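Local coordinates for protein catechol 1,2-dioxygenase (PDB 5VXT) that probably opens the ring of catechol by intradiol cleavage with molecular oxygen, using a non-haem iron(III) centre, at residues Leu251-Ile257 and Ile298-Leu304. Residues are numbered along the deposited sequence; the frame is centred on the assembly and turned at random.
Sequences LTTQFNI and IEFNFVL
Phe255 and Phe300 meet at the middle of this contact, their side chains sliding past each other from facing segments. The ring planes are inclined by 56°, and the centroids of the Phe255 and Phe300 rings lie 5.2 Å apart. CD2 of Phe255 sits over one face of the Phe300 ring, offset toward its rim, 3.8 Å from Phe300 CG. The Phe255 ring also meets Ile298, which comes from the opposite direction. Ile298 lays CG2 over one face of that ring, and Ile298 CD1 reaches Phe255 CE1 at 3.6 Å. With its CG between the backbone N and the carbonyl carbon (chi1 63°), the Phe255 ring reaches both Ile298 and Phe300. Ile257 adds its CD1, 4.0 Å from Ile298 CD1.

Farther along, Phe302 receives two side chains. Thr253 CG2 lies at the ring edge, 4.0 Å from Phe302 CE1. Leu251 crosses Phe302 at about a right angle, with Leu251 CD2 3.9 Å from Phe302 CD1. The same methyl touches Leu304 CD2. The methyl of Thr253 faces this apolar layer, while its OG1 is hydrogen-bonded to Pro116 O.

In the second shell, Phe241 meets Phe302 edge-to-face and also touches the Phe255 ring. Tyr204 packs on Phe302 and hydrogen-bonds to Phe300 O. The contact thus joins two sheets of the dioxygenase beta-sandwich face to face. Strand 251-256 is the last strand of its sheet within this chain, beside strand 238-244, which carries the iron ligands His238 and His240. Strand 295-303 lies in the other, between strands 147-155 and 280-282.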
loop_
_atom_site.group_PDB
_atom_site.type_symbol
_atom_site.label_atom_id
_atom_site.label_comp_id
_atom_site.label_asym_id
_atom_site.label_seq_id
_atom_site.Cartn_x
_atom_site.Cartn_y
_atom_site.Cartn_z
ATOM N N LEU B 251 17.088 11.550 -20.528
ATOM C CA LEU B 251 18.049 10.949 -19.613
ATOM C C LEU B 251 17.670 11.287 -18.178
ATOM O O LEU B 251 17.506 12.461 -17.829
ATOM C CB LEU B 251 19.475 11.429 -19.911
ATOM C CG LEU B 251 20.539 10.950 -18.909
ATOM C CD1 LEU B 251 20.687 9.425 -18.878
ATOM C CD2 LEU B 251 21.887 11.632 -19.253
ATOM N N THR B 252 17.516 10.253 -17.356
ATOM C CA THR B 252 17.365 10.404 -15.919
ATOM C C THR B 252 18.613 9.820 -15.285
ATOM O O THR B 252 18.942 8.657 -15.534
ATOM C CB THR B 252 16.133 9.666 -15.392
ATOM O OG1 THR B 252 14.956 10.145 -16.063
ATOM C CG2 THR B 252 16.012 9.869 -13.881
ATOM N N THR B 253 19.312 10.615 -14.488
ATOM C CA THR B 253 20.568 10.139 -13.925
ATOM C C THR B 253 20.901 10.964 -12.691
ATOM O O THR B 253 20.101 11.789 -12.236
ATOM C CB THR B 253 21.690 10.199 -14.968
ATOM O OG1 THR B 253 22.832 9.504 -14.466
ATOM C CG2 THR B 253 22.060 11.638 -15.259
ATOM N N GLN B 254 22.092 10.713 -12.146
ATOM C CA GLN B 254 22.580 11.340 -10.922
ATOM C C GLN B 254 24.096 11.251 -10.935
ATOM O O GLN B 254 24.677 10.505 -11.720
ATOM C CB GLN B 254 22.070 10.642 -9.649
ATOM C CG GLN B 254 20.570 10.532 -9.426
ATOM C CD GLN B 254 20.275 9.807 -8.117
ATOM O OE1 GLN B 254 21.045 9.907 -7.162
ATOM N NE2 GLN B 254 19.179 9.060 -8.076
ATOM N N PHE B 255 24.731 11.980 -10.024
ATOM C CA PHE B 255 26.080 11.605 -9.637
ATOM C C PHE B 255 26.202 11.755 -8.126
ATOM O O PHE B 255 25.457 12.507 -7.492
ATOM C CB PHE B 255 27.205 12.359 -10.403
ATOM C CG PHE B 255 27.249 13.849 -10.201
ATOM C CD1 PHE B 255 27.522 14.405 -8.960
ATOM C CD2 PHE B 255 27.110 14.695 -11.290
ATOM C CE1 PHE B 255 27.593 15.773 -8.802
ATOM C CE2 PHE B 255 27.191 16.060 -11.141
ATOM C CZ PHE B 255 27.431 16.603 -9.893
ATOM N N ASN B 256 27.108 10.972 -7.557
ATOM C CA ASN B 256 27.399 10.987 -6.135
ATOM C C ASN B 256 28.600 11.887 -5.883
ATOM O O ASN B 256 29.499 11.998 -6.725
ATOM C CB ASN B 256 27.698 9.579 -5.623
ATOM C CG ASN B 256 26.435 8.778 -5.307
ATOM O OD1 ASN B 256 25.395 9.335 -4.961
ATOM N ND2 ASN B 256 26.536 7.460 -5.405
ATOM N N ILE B 257 28.604 12.539 -4.719
ATOM C CA ILE B 257 29.762 13.333 -4.314
ATOM C C ILE B 257 30.917 12.403 -3.976
ATOM O O ILE B 257 30.778 11.483 -3.157
ATOM C CB ILE B 257 29.419 14.236 -3.122
ATOM C CG1 ILE B 257 28.294 15.206 -3.487
ATOM C CG2 ILE B 257 30.686 14.974 -2.624
ATOM C CD1 ILE B 257 28.598 16.042 -4.715
ATOM N N ILE B 298 32.872 20.440 -10.107
ATOM C CA ILE B 298 32.677 19.120 -10.691
ATOM C C ILE B 298 32.424 19.281 -12.177
ATOM O O ILE B 298 31.435 19.908 -12.575
ATOM C CB ILE B 298 31.516 18.355 -10.038
ATOM C CG1 ILE B 298 31.750 18.189 -8.539
ATOM C CG2 ILE B 298 31.365 17.010 -10.710
ATOM C CD1 ILE B 298 30.713 17.324 -7.860
ATOM N N GLU B 299 33.295 18.694 -12.993
ATOM C CA GLU B 299 33.066 18.627 -14.431
ATOM C C GLU B 299 32.336 17.326 -14.737
ATOM O O GLU B 299 32.809 16.238 -14.392
ATOM C CB GLU B 299 34.374 18.727 -15.222
ATOM C CG GLU B 299 34.169 18.532 -16.724
ATOM C CD GLU B 299 35.385 18.894 -17.562
ATOM O OE1 GLU B 299 36.276 19.609 -17.056
ATOM O OE2 GLU B 299 35.440 18.463 -18.733
ATOM N N PHE B 300 31.168 17.434 -15.355
ATOM C CA PHE B 300 30.394 16.246 -15.677
ATOM C C PHE B 300 29.655 16.478 -16.979
ATOM O O PHE B 300 28.836 17.398 -17.079
ATOM C CB PHE B 300 29.417 15.904 -14.560
ATOM C CG PHE B 300 28.839 14.535 -14.681
ATOM C CD1 PHE B 300 29.562 13.423 -14.280
ATOM C CD2 PHE B 300 27.579 14.352 -15.218
ATOM C CE1 PHE B 300 29.027 12.155 -14.387
ATOM C CE2 PHE B 300 27.049 13.085 -15.334
ATOM C CZ PHE B 300 27.776 11.989 -14.922
ATOM N N ASN B 301 29.942 15.644 -17.963
ATOM C CA ASN B 301 29.311 15.733 -19.267
ATOM C C ASN B 301 28.182 14.720 -19.353
ATOM O O ASN B 301 28.213 13.671 -18.705
ATOM C CB ASN B 301 30.325 15.481 -20.371
ATOM C CG ASN B 301 31.462 16.478 -20.333
ATOM O OD1 ASN B 301 31.248 17.668 -20.087
ATOM N ND2 ASN B 301 32.677 15.997 -20.553
ATOM N N PHE B 302 27.174 15.049 -20.154
ATOM C CA PHE B 302 26.058 14.147 -20.403
ATOM C C PHE B 302 26.151 13.673 -21.843
ATOM O O PHE B 302 26.126 14.491 -22.769
ATOM C CB PHE B 302 24.718 14.833 -20.144
ATOM C CG PHE B 302 24.543 15.320 -18.738
ATOM C CD1 PHE B 302 24.117 14.458 -17.736
ATOM C CD2 PHE B 302 24.768 16.645 -18.415
ATOM C CE1 PHE B 302 23.938 14.912 -16.444
ATOM C CE2 PHE B 302 24.595 17.099 -17.126
ATOM C CZ PHE B 302 24.175 16.237 -16.142
ATOM N N VAL B 303 26.287 12.365 -22.032
ATOM C CA VAL B 303 26.280 11.759 -23.359
ATOM C C VAL B 303 24.921 11.098 -23.534
ATOM O O VAL B 303 24.593 10.143 -22.823
ATOM C CB VAL B 303 27.419 10.750 -23.547
ATOM C CG1 VAL B 303 27.319 10.102 -24.917
ATOM C CG2 VAL B 303 28.783 11.433 -23.391
ATOM N N LEU B 304 24.132 11.611 -24.471
ATOM C CA LEU B 304 22.757 11.188 -24.689
ATOM C C LEU B 304 22.693 10.089 -25.746
ATOM O O LEU B 304 23.607 9.921 -26.557
ATOM C CB LEU B 304 21.908 12.381 -25.139
ATOM C CG LEU B 304 21.985 13.701 -24.369
ATOM C CD1 LEU B 304 20.926 14.655 -24.895
ATOM C CD2 LEU B 304 21.795 13.482 -22.868
#